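Local coordinates for protein hemoglobin subunit alpha (PDB 1GCV) that carries oxygen from the gills to the tissues as the heme-binding alpha subunit of a tetrameric shark hemoglobin, at residues Q15-S20 / K61-V66; C104-L109 / T114-D119. All coordinates share one frame; numbering follows the deposited sequence.

Contact 1 (Q15-S20 / K61-V66); sequences QVLAKS and KVIRAV. With HEM (protoporphyrin IX containing Fe), chain E.
Val62 spreads both its methyls over one face of the porphyrin: CG1 stands 4.0 Å from HEM C2B, and CG2, nearer the middle of the ring, is 4.0 Å from HEM C1B. CG1 lies anti to the backbone N (chi1 170°), which turns the fork of the side chain flat against the macrocycle. The iron sits about 0.4 Å from the plane of the four meso carbons, on the side away from Val62, as expected for deoxy heme. Ala65 works at the rim instead; its CB is close to the porphyrin plane, 3.8 Å from the methyl carbon HEM CMA, with HEM CMB also nearby. Lys61 runs out extended on the same side but beyond the ring edge, its CD beside the propionate carbon HEM CAA and its NZ 3.7 Å from HEM O1A. That is long for a direct bond, but the charge should still favour the carboxylate.

On its far side the helix turns to residues 15-20. Here the contact is wholly apolar and small: Leu17 CB meets Ile63 CG2 at 3.8 Å, while Leu17 CD1 approaches Val66 CG1 more loosely, at 4.5 Å. Ile63 presents CG2, the branch anti to its backbone N, and Leu17 also leans on Val67 one residue further along and on Tyr24 of helix 21-35. At the outer margin Arg64 forms a salt bridge with Glu22 of that same helix.

Helix 53-71 is thus sandwiched between heme and helix 4-19, with Val62 and Ala65 directed to the cofactor and Ile63 to the neighbouring helix. This is the packing of the A and E helices in the globin fold, the E helix forming the distal wall of the heme pocket and also carrying His58, the probable oxygen-binding residue.

Contact 2 (C104-L109 / T114-D119); sequences CIIVTL and TEFSPD
Phe116 turns its ring inward against Ile106 and Leu109 at the GH corner of the globin fold, where the chain leaves helix 98-112 and prepares to enter helix 118-135. Its CG lies anti to the backbone N (chi1 -159°), carrying the ring across the turn to the earlier helix. Ile106 reaches it at the edge, near the ring plane, with CG2 3.9 Å from Phe116 CE2; the two side chains cross at about a right angle. In Ile106 a chi1 of -68° sets CG1 beside the backbone N and leaves CG2, anti to N, to meet the ring. Leu109 comes in obliquely, and it is the CB that touches, 4.0 Å from Phe116 CE1. The ring of His121 meets that of Phe116 with the planes about 25° apart.

Phe116 also packs on Tyr106 of a neighbouring subunit, and its carbonyl O accepts a hydrogen bond from Arg30 of that subunit, so the corner belongs to a subunit interface. On helix 98-112, the Cys104 carbonyl O is gripped twice: Thr108 OG1 donates to it at 2.9 Å, and Thr108 N approaches from the opposite face of the carbonyl plane.

How the contacts relate
From the N terminus, the chain lays down helix 4-19, passes through helix 21-35 and the connection beyond it, and returns on helix 53-71, where contact 1 closes a loop of 40 residues. Contact 2 opens much later and spans only four residues, most of them the last turn of helix 98-112, before the approach to helix 118-135. The two are therefore in series, neither crossing nor nesting. In space they do meet: their centres are 15 Å apart, and Leu17 CD2 packs against Leu109 CD2 at 3.9 Å. Helix 4-19 thus joins helix 53-71, which lines the distal side of the heme, to helix 98-112, which leads into the corner at the subunit interface.

Contact 1 (Q15-S20 / K61-V66)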
ATOM      1  N   GLN A  15       2.852 -14.454  25.621  1.00 29.73           N
ATOM      2  CA  GLN A  15       2.362 -14.890  26.930  1.00 30.48           C
ATOM      3  C   GLN A  15       1.142 -14.076  27.343  1.00 28.68           C
ATOM      4  O   GLN A  15       0.166 -14.620  27.859  1.00 29.43           O
ATOM      5  CB  GLN A  15       3.448 -14.703  27.990  1.00 36.09           C
ATOM      6  CG  GLN A  15       4.591 -15.683  27.892  1.00 48.79           C
ATOM      7  CD  GLN A  15       4.242 -17.012  28.514  1.00 58.07           C
ATOM      8  OE1 GLN A  15       5.018 -17.567  29.295  1.00 62.34           O
ATOM      9  NE2 GLN A  15       3.064 -17.532  28.178  1.00 59.81           N
ATOM     10  N   VAL A  16       1.223 -12.767  27.121  1.00 26.69           N
ATOM     11  CA  VAL A  16       0.152 -11.824  27.454  1.00 27.22           C
ATOM     12  C   VAL A  16      -1.106 -12.062  26.621  1.00 27.49           C
ATOM     13  O   VAL A  16      -2.219 -12.076  27.152  1.00 27.96           O
ATOM     14  CB  VAL A  16       0.604 -10.365  27.218  1.00 27.26           C
ATOM     15  CG1 VAL A  16      -0.543  -9.407  27.507  1.00 28.27           C
ATOM     16  CG2 VAL A  16       1.815 -10.047  28.083  1.00 28.72           C
ATOM     17  N   LEU A  17      -0.919 -12.241  25.316  1.00 24.75           N
ATOM     18  CA  LEU A  17      -2.026 -12.474  24.400  1.00 23.10           C
ATOM     19  C   LEU A  17      -2.714 -13.818  24.643  1.00 23.26           C
ATOM     20  O   LEU A  17      -3.921 -13.939  24.461  1.00 20.48           O
ATOM     21  CB  LEU A  17      -1.533 -12.385  22.948  1.00 20.88           C
ATOM     22  CG  LEU A  17      -1.181 -10.974  22.445  1.00 22.83           C
ATOM     23  CD1 LEU A  17      -0.532 -11.060  21.072  1.00 22.13           C
ATOM     24  CD2 LEU A  17      -2.437 -10.116  22.380  1.00 22.20           C
ATOM     25  N   ALA A  18      -1.949 -14.819  25.069  1.00 22.33           N
ATOM     26  CA  ALA A  18      -2.496 -16.150  25.331  1.00 23.69           C
ATOM     27  C   ALA A  18      -3.519 -16.175  26.475  1.00 24.49           C
ATOM     28  O   ALA A  18      -4.378 -17.055  26.527  1.00 27.19           O
ATOM     29  CB  ALA A  18      -1.356 -17.121  25.626  1.00 22.64           C
ATOM     30  N   LYS A  19      -3.423 -15.203  27.380  1.00 26.96           N
ATOM     31  CA  LYS A  19      -4.319 -15.101  28.532  1.00 29.74           C
ATOM     32  C   LYS A  19      -5.792 -14.952  28.140  1.00 29.20           C
ATOM     33  O   LYS A  19      -6.665 -15.593  28.723  1.00 28.39           O
ATOM     34  CB  LYS A  19      -3.902 -13.918  29.415  1.00 33.35           C
ATOM     35  CG  LYS A  19      -3.217 -14.310  30.716  1.00 40.28           C
ATOM     36  CD  LYS A  19      -1.878 -14.982  30.458  1.00 46.12           C
ATOM     37  CE  LYS A  19      -1.045 -15.071  31.731  1.00 52.02           C
ATOM     38  NZ  LYS A  19       0.416 -14.914  31.461  1.00 54.46           N
ATOM     39  N   SER A  20      -6.062 -14.091  27.163  1.00 27.02           N
ATOM     40  CA  SER A  20      -7.423 -13.865  26.693  1.00 23.90           C
ATOM     41  C   SER A  20      -7.420 -13.587  25.188  1.00 23.56           C
ATOM     42  O   SER A  20      -7.622 -12.452  24.759  1.00 25.67           O
ATOM     43  CB  SER A  20      -8.055 -12.689  27.446  1.00 22.55           C
ATOM     44  OG  SER A  20      -7.150 -11.613  27.573  1.00 26.79           O
ATOM     45  N   LYS A  61      -9.400 -16.912  17.108  1.00 20.05           N
ATOM     46  CA  LYS A  61      -8.706 -17.824  16.204  1.00 21.96           C
ATOM     47  C   LYS A  61      -7.452 -17.137  15.671  1.00 23.92           C
ATOM     48  O   LYS A  61      -6.398 -17.757  15.537  1.00 24.98           O
ATOM     49  CB  LYS A  61      -9.600 -18.191  15.021  1.00 23.21           C
ATOM     50  CG  LYS A  61     -10.524 -19.365  15.250  1.00 31.74           C
ATOM     51  CD  LYS A  61     -11.268 -19.680  13.972  1.00 36.67           C
ATOM     52  CE  LYS A  61     -12.493 -20.533  14.227  1.00 42.37           C
ATOM     53  NZ  LYS A  61     -12.984 -21.118  12.947  1.00 49.08           N
ATOM     54  N   VAL A  62      -7.578 -15.848  15.365  1.00 22.35           N
ATOM     55  CA  VAL A  62      -6.466 -15.069  14.839  1.00 18.88           C
ATOM     56  C   VAL A  62      -5.324 -14.898  15.840  1.00 17.86           C
ATOM     57  O   VAL A  62      -4.160 -15.122  15.507  1.00 16.96           O
ATOM     58  CB  VAL A  62      -6.942 -13.667  14.380  1.00 18.64           C
ATOM     59  CG1 VAL A  62      -5.740 -12.775  14.063  1.00 16.83           C
ATOM     60  CG2 VAL A  62      -7.841 -13.803  13.158  1.00 16.70           C
ATOM     61  N   ILE A  63      -5.651 -14.505  17.064  1.00 15.49           N
ATOM     62  CA  ILE A  63      -4.620 -14.295  18.069  1.00 16.56           C
ATOM     63  C   ILE A  63      -3.939 -15.592  18.490  1.00 18.96           C
ATOM     64  O   ILE A  63      -2.730 -15.615  18.717  1.00 19.20           O
ATOM     65  CB  ILE A  63      -5.188 -13.580  19.304  1.00 16.96           C
ATOM     66  CG1 ILE A  63      -5.633 -12.162  18.922  1.00 19.01           C
ATOM     67  CG2 ILE A  63      -4.133 -13.523  20.404  1.00 17.75           C
ATOM     68  CD1 ILE A  63      -4.556 -11.302  18.265  1.00 20.27           C
ATOM     69  N   ARG A  64      -4.705 -16.674  18.598  1.00 19.96           N
ATOM     70  CA  ARG A  64      -4.114 -17.957  18.969  1.00 20.13           C
ATOM     71  C   ARG A  64      -3.070 -18.330  17.915  1.00 18.55           C
ATOM     72  O   ARG A  64      -1.995 -18.823  18.247  1.00 21.17           O
ATOM     73  CB  ARG A  64      -5.188 -19.045  19.051  1.00 18.36           C
ATOM     74  CG  ARG A  64      -5.902 -19.117  20.389  1.00 23.73           C
ATOM     75  CD  ARG A  64      -7.283 -19.772  20.264  1.00 28.51           C
ATOM     76  NE  ARG A  64      -8.238 -19.212  21.218  1.00 34.38           N
ATOM     77  CZ  ARG A  64      -8.256 -19.511  22.514  1.00 39.58           C
ATOM     78  NH1 ARG A  64      -9.153 -18.959  23.321  1.00 42.46           N
ATOM     79  NH2 ARG A  64      -7.376 -20.375  23.003  1.00 43.54           N
ATOM     80  N   ALA A  65      -3.384 -18.087  16.645  1.00 19.76           N
ATOM     81  CA  ALA A  65      -2.453 -18.399  15.560  1.00 19.83           C
ATOM     82  C   ALA A  65      -1.213 -17.520  15.671  1.00 21.62           C
ATOM     83  O   ALA A  65      -0.112 -17.943  15.321  1.00 21.73           O
ATOM     84  CB  ALA A  65      -3.123 -18.201  14.202  1.00 16.79           C
ATOM     85  N   VAL A  66      -1.397 -16.296  16.158  1.00 22.40           N
ATOM     86  CA  VAL A  66      -0.285 -15.365  16.326  1.00 21.05           C
ATOM     87  C   VAL A  66       0.595 -15.873  17.472  1.00 20.81           C
ATOM     88  O   VAL A  66       1.824 -15.914  17.362  1.00 18.41           O
ATOM     89  CB  VAL A  66      -0.800 -13.925  16.649  1.00 21.41           C
ATOM     90  CG1 VAL A  66       0.336 -13.053  17.140  1.00 20.10           C
ATOM     91  CG2 VAL A  66      -1.426 -13.301  15.408  1.00 18.36           C
TER
HETATM   92  CHA HEM E 141      -9.787 -17.690   9.031  1.00 20.94           C
HETATM   93  CHB HEM E 141      -5.554 -16.432  11.079  1.00 17.94           C
HETATM   94  CHC HEM E 141      -5.703 -12.178   8.670  1.00 14.24           C
HETATM   95  CHD HEM E 141     -10.010 -13.366   6.789  1.00 17.80           C
HETATM   96  C1A HEM E 141      -8.583 -17.722   9.768  1.00 19.87           C
HETATM   97  C2A HEM E 141      -8.220 -18.743  10.733  1.00 20.87           C
HETATM   98  C3A HEM E 141      -7.078 -18.382  11.334  1.00 20.10           C
HETATM   99  C4A HEM E 141      -6.710 -17.124  10.741  1.00 19.07           C
HETATM  100  CMA HEM E 141      -6.290 -19.174  12.377  1.00 19.09           C
HETATM  101  CAA HEM E 141      -8.954 -20.032  10.997  1.00 23.63           C
HETATM  102  CBA HEM E 141      -8.751 -20.924   9.797  1.00 34.98           C
HETATM  103  CGA HEM E 141      -9.556 -22.202   9.881  1.00 42.57           C
HETATM  104  O1A HEM E 141     -10.791 -22.123  10.080  1.00 46.33           O
HETATM  105  O2A HEM E 141      -8.946 -23.286   9.747  1.00 42.24           O
HETATM  106  C1B HEM E 141      -5.202 -15.194  10.533  1.00 18.53           C
HETATM  107  C2B HEM E 141      -4.009 -14.441  10.923  1.00 19.30           C
HETATM  108  C3B HEM E 141      -4.021 -13.254  10.225  1.00 20.90           C
HETATM  109  C4B HEM E 141      -5.247 -13.273   9.419  1.00 17.79           C
HETATM  110  CMB HEM E 141      -2.913 -14.930  11.873  1.00 16.68           C
HETATM  111  CAB HEM E 141      -3.036 -12.254  10.207  1.00 19.95           C
HETATM  112  CBB HEM E 141      -2.496 -11.690  11.367  1.00 26.19           C
HETATM  113  C1C HEM E 141      -6.910 -12.137   7.980  1.00 13.81           C
HETATM  114  C2C HEM E 141      -7.442 -10.938   7.351  1.00 15.99           C
HETATM  115  C3C HEM E 141      -8.643 -11.292   6.797  1.00 16.77           C
HETATM  116  C4C HEM E 141      -8.856 -12.684   7.120  1.00 15.81           C
HETATM  117  CMC HEM E 141      -6.780  -9.559   7.369  1.00 16.75           C
HETATM  118  CAC HEM E 141      -9.517 -10.538   6.023  1.00 17.55           C
HETATM  119  CBC HEM E 141      -9.943  -9.231   6.300  1.00 23.22           C
HETATM  120  C1D HEM E 141     -10.280 -14.666   7.188  1.00 19.38           C
HETATM  121  C2D HEM E 141     -11.537 -15.325   6.890  1.00 19.37           C
HETATM  122  C3D HEM E 141     -11.488 -16.503   7.555  1.00 22.58           C
HETATM  123  C4D HEM E 141     -10.200 -16.613   8.233  1.00 21.22           C
HETATM  124  CMD HEM E 141     -12.667 -14.816   5.990  1.00 15.41           C
HETATM  125  CAD HEM E 141     -12.624 -17.497   7.586  1.00 25.64           C
HETATM  126  CBD HEM E 141     -13.479 -17.207   8.804  1.00 35.36           C
HETATM  127  CGD HEM E 141     -14.408 -18.351   9.146  1.00 43.01           C
HETATM  128  O1D HEM E 141     -14.097 -19.508   8.779  1.00 45.68           O
HETATM  129  O2D HEM E 141     -15.449 -18.086   9.782  1.00 46.71           O
HETATM  130  NA  HEM E 141      -7.631 -16.712   9.760  1.00 19.73           N
HETATM  131  NB  HEM E 141      -5.950 -14.492   9.573  1.00 17.98           N
HETATM  132  NC  HEM E 141      -7.788 -13.219   7.848  1.00 17.76           N
HETATM  133  ND  HEM E 141      -9.432 -15.472   7.976  1.00 20.39           N
HETATM  134 FE   HEM E 141      -7.566 -15.086   8.575  1.00 20.33          FE

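Contact 2 (C104-L109 / T114-D119)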
ATOM      1  N   CYS A 104      -3.455  -2.763  13.357  1.00 15.37           N
ATOM      2  CA  CYS A 104      -4.502  -2.723  14.375  1.00 14.11           C
ATOM      3  C   CYS A 104      -4.139  -3.571  15.589  1.00 15.01           C
ATOM      4  O   CYS A 104      -4.584  -3.289  16.701  1.00 16.51           O
ATOM      5  CB  CYS A 104      -5.830  -3.181  13.785  1.00 12.38           C
ATOM      6  SG  CYS A 104      -6.533  -1.951  12.689  1.00 18.18           S
ATOM      7  N   ILE A 105      -3.343  -4.616  15.372  1.00 14.76           N
ATOM      8  CA  ILE A 105      -2.876  -5.468  16.464  1.00 15.19           C
ATOM      9  C   ILE A 105      -1.884  -4.608  17.254  1.00 16.23           C
ATOM     10  O   ILE A 105      -1.868  -4.630  18.486  1.00 17.19           O
ATOM     11  CB  ILE A 105      -2.136  -6.741  15.946  1.00 15.49           C
ATOM     12  CG1 ILE A 105      -3.146  -7.772  15.441  1.00 15.58           C
ATOM     13  CG2 ILE A 105      -1.298  -7.362  17.064  1.00 14.58           C
ATOM     14  CD1 ILE A 105      -2.532  -8.859  14.575  1.00 16.34           C
ATOM     15  N   ILE A 106      -1.066  -3.839  16.538  1.00 13.18           N
ATOM     16  CA  ILE A 106      -0.088  -2.972  17.189  1.00 15.07           C
ATOM     17  C   ILE A 106      -0.817  -1.945  18.058  1.00 14.33           C
ATOM     18  O   ILE A 106      -0.449  -1.738  19.208  1.00 17.65           O
ATOM     19  CB  ILE A 106       0.806  -2.222  16.156  1.00 17.10           C
ATOM     20  CG1 ILE A 106       1.726  -3.205  15.423  1.00 15.84           C
ATOM     21  CG2 ILE A 106       1.643  -1.155  16.862  1.00 15.31           C
ATOM     22  CD1 ILE A 106       2.680  -3.951  16.325  1.00 18.77           C
ATOM     23  N   VAL A 107      -1.851  -1.308  17.515  1.00 13.53           N
ATOM     24  CA  VAL A 107      -2.597  -0.315  18.280  1.00 13.45           C
ATOM     25  C   VAL A 107      -3.280  -0.972  19.481  1.00 18.51           C
ATOM     26  O   VAL A 107      -3.330  -0.391  20.573  1.00 18.45           O
ATOM     27  CB  VAL A 107      -3.659   0.398  17.406  1.00 12.32           C
ATOM     28  CG1 VAL A 107      -4.543   1.293  18.275  1.00 11.75           C
ATOM     29  CG2 VAL A 107      -2.966   1.233  16.332  1.00 11.88           C
ATOM     30  N   THR A 108      -3.790  -2.185  19.290  1.00 14.96           N
ATOM     31  CA  THR A 108      -4.447  -2.899  20.379  1.00 16.12           C
ATOM     32  C   THR A 108      -3.460  -3.197  21.503  1.00 16.25           C
ATOM     33  O   THR A 108      -3.800  -3.059  22.669  1.00 19.70           O
ATOM     34  CB  THR A 108      -5.069  -4.224  19.893  1.00 17.36           C
ATOM     35  OG1 THR A 108      -6.154  -3.936  19.001  1.00 14.68           O
ATOM     36  CG2 THR A 108      -5.584  -5.046  21.070  1.00 15.43           C
ATOM     37  N   LEU A 109      -2.240  -3.598  21.159  1.00 16.33           N
ATOM     38  CA  LEU A 109      -1.228  -3.899  22.170  1.00 18.19           C
ATOM     39  C   LEU A 109      -0.833  -2.642  22.955  1.00 20.33           C
ATOM     40  O   LEU A 109      -0.590  -2.710  24.156  1.00 21.76           O
ATOM     41  CB  LEU A 109       0.026  -4.505  21.519  1.00 18.11           C
ATOM     42  CG  LEU A 109      -0.026  -5.966  21.062  1.00 17.56           C
ATOM     43  CD1 LEU A 109       1.277  -6.331  20.374  1.00 18.30           C
ATOM     44  CD2 LEU A 109      -0.268  -6.863  22.252  1.00 19.36           C
ATOM     45  N   THR A 114       1.553  -2.440  29.518  1.00 38.92           N
ATOM     46  CA  THR A 114       2.021  -1.414  30.444  1.00 40.73           C
ATOM     47  C   THR A 114       3.181  -0.685  29.787  1.00 38.99           C
ATOM     48  O   THR A 114       3.276   0.536  29.857  1.00 38.09           O
ATOM     49  CB  THR A 114       2.512  -2.032  31.782  1.00 44.72           C
ATOM     50  OG1 THR A 114       3.124  -3.305  31.534  1.00 49.25           O
ATOM     51  CG2 THR A 114       1.347  -2.217  32.743  1.00 46.96           C
ATOM     52  N   GLU A 115       4.061  -1.445  29.144  1.00 37.56           N
ATOM     53  CA  GLU A 115       5.201  -0.863  28.459  1.00 38.47           C
ATOM     54  C   GLU A 115       5.191  -1.253  26.980  1.00 34.87           C
ATOM     55  O   GLU A 115       5.126  -2.433  26.634  1.00 33.81           O
ATOM     56  CB  GLU A 115       6.514  -1.305  29.130  1.00 43.05           C
ATOM     57  CG  GLU A 115       7.188  -2.535  28.516  1.00 52.56           C
ATOM     58  CD  GLU A 115       8.363  -2.178  27.612  1.00 56.67           C
ATOM     59  OE1 GLU A 115       8.338  -2.551  26.417  1.00 54.44           O
ATOM     60  OE2 GLU A 115       9.314  -1.524  28.097  1.00 59.04           O
ATOM     61  N   PHE A 116       5.222  -0.245  26.114  1.00 32.44           N
ATOM     62  CA  PHE A 116       5.242  -0.469  24.674  1.00 26.81           C
ATOM     63  C   PHE A 116       6.208   0.521  24.042  1.00 24.42           C
ATOM     64  O   PHE A 116       5.813   1.434  23.315  1.00 25.46           O
ATOM     65  CB  PHE A 116       3.845  -0.305  24.069  1.00 27.29           C
ATOM     66  CG  PHE A 116       3.684  -0.989  22.736  1.00 26.44           C
ATOM     67  CD1 PHE A 116       3.877  -2.368  22.617  1.00 25.02           C
ATOM     68  CD2 PHE A 116       3.373  -0.255  21.594  1.00 24.44           C
ATOM     69  CE1 PHE A 116       3.767  -3.008  21.383  1.00 21.08           C
ATOM     70  CE2 PHE A 116       3.261  -0.887  20.351  1.00 23.69           C
ATOM     71  CZ  PHE A 116       3.459  -2.267  20.249  1.00 22.29           C
ATOM     72  N   SER A 117       7.486   0.326  24.340  1.00 21.87           N
ATOM     73  CA  SER A 117       8.543   1.184  23.835  1.00 23.00           C
ATOM     74  C   SER A 117       8.851   0.867  22.381  1.00 22.65           C
ATOM     75  O   SER A 117       8.510  -0.210  21.884  1.00 20.68           O
ATOM     76  CB  SER A 117       9.809   0.974  24.654  1.00 22.23           C
ATOM     77  OG  SER A 117      10.323  -0.327  24.418  1.00 24.79           O
ATOM     78  N   PRO A 118       9.495   1.807  21.676  1.00 20.75           N
ATOM     79  CA  PRO A 118       9.860   1.625  20.270  1.00 20.78           C
ATOM     80  C   PRO A 118      10.530   0.273  19.979  1.00 20.50           C
ATOM     81  O   PRO A 118      10.320  -0.316  18.920  1.00 20.47           O
ATOM     82  CB  PRO A 118      10.785   2.803  19.998  1.00 19.39           C
ATOM     83  CG  PRO A 118      10.277   3.859  20.907  1.00 18.08           C
ATOM     84  CD  PRO A 118       9.881   3.142  22.166  1.00 20.36           C
ATOM     85  N   ASP A 119      11.325  -0.217  20.921  1.00 21.77           N
ATOM     86  CA  ASP A 119      12.023  -1.491  20.752  1.00 26.04           C
ATOM     87  C   ASP A 119      11.078  -2.694  20.731  1.00 24.01           C
ATOM     88  O   ASP A 119      11.247  -3.615  19.932  1.00 20.65           O
ATOM     89  CB  ASP A 119      13.061  -1.669  21.866  1.00 34.31           C
ATOM     90  CG  ASP A 119      14.433  -1.162  21.468  1.00 40.79           C
ATOM     91  OD1 ASP A 119      14.746   0.009  21.769  1.00 44.04           O
ATOM     92  OD2 ASP A 119      15.195  -1.935  20.850  1.00 51.18           O
TER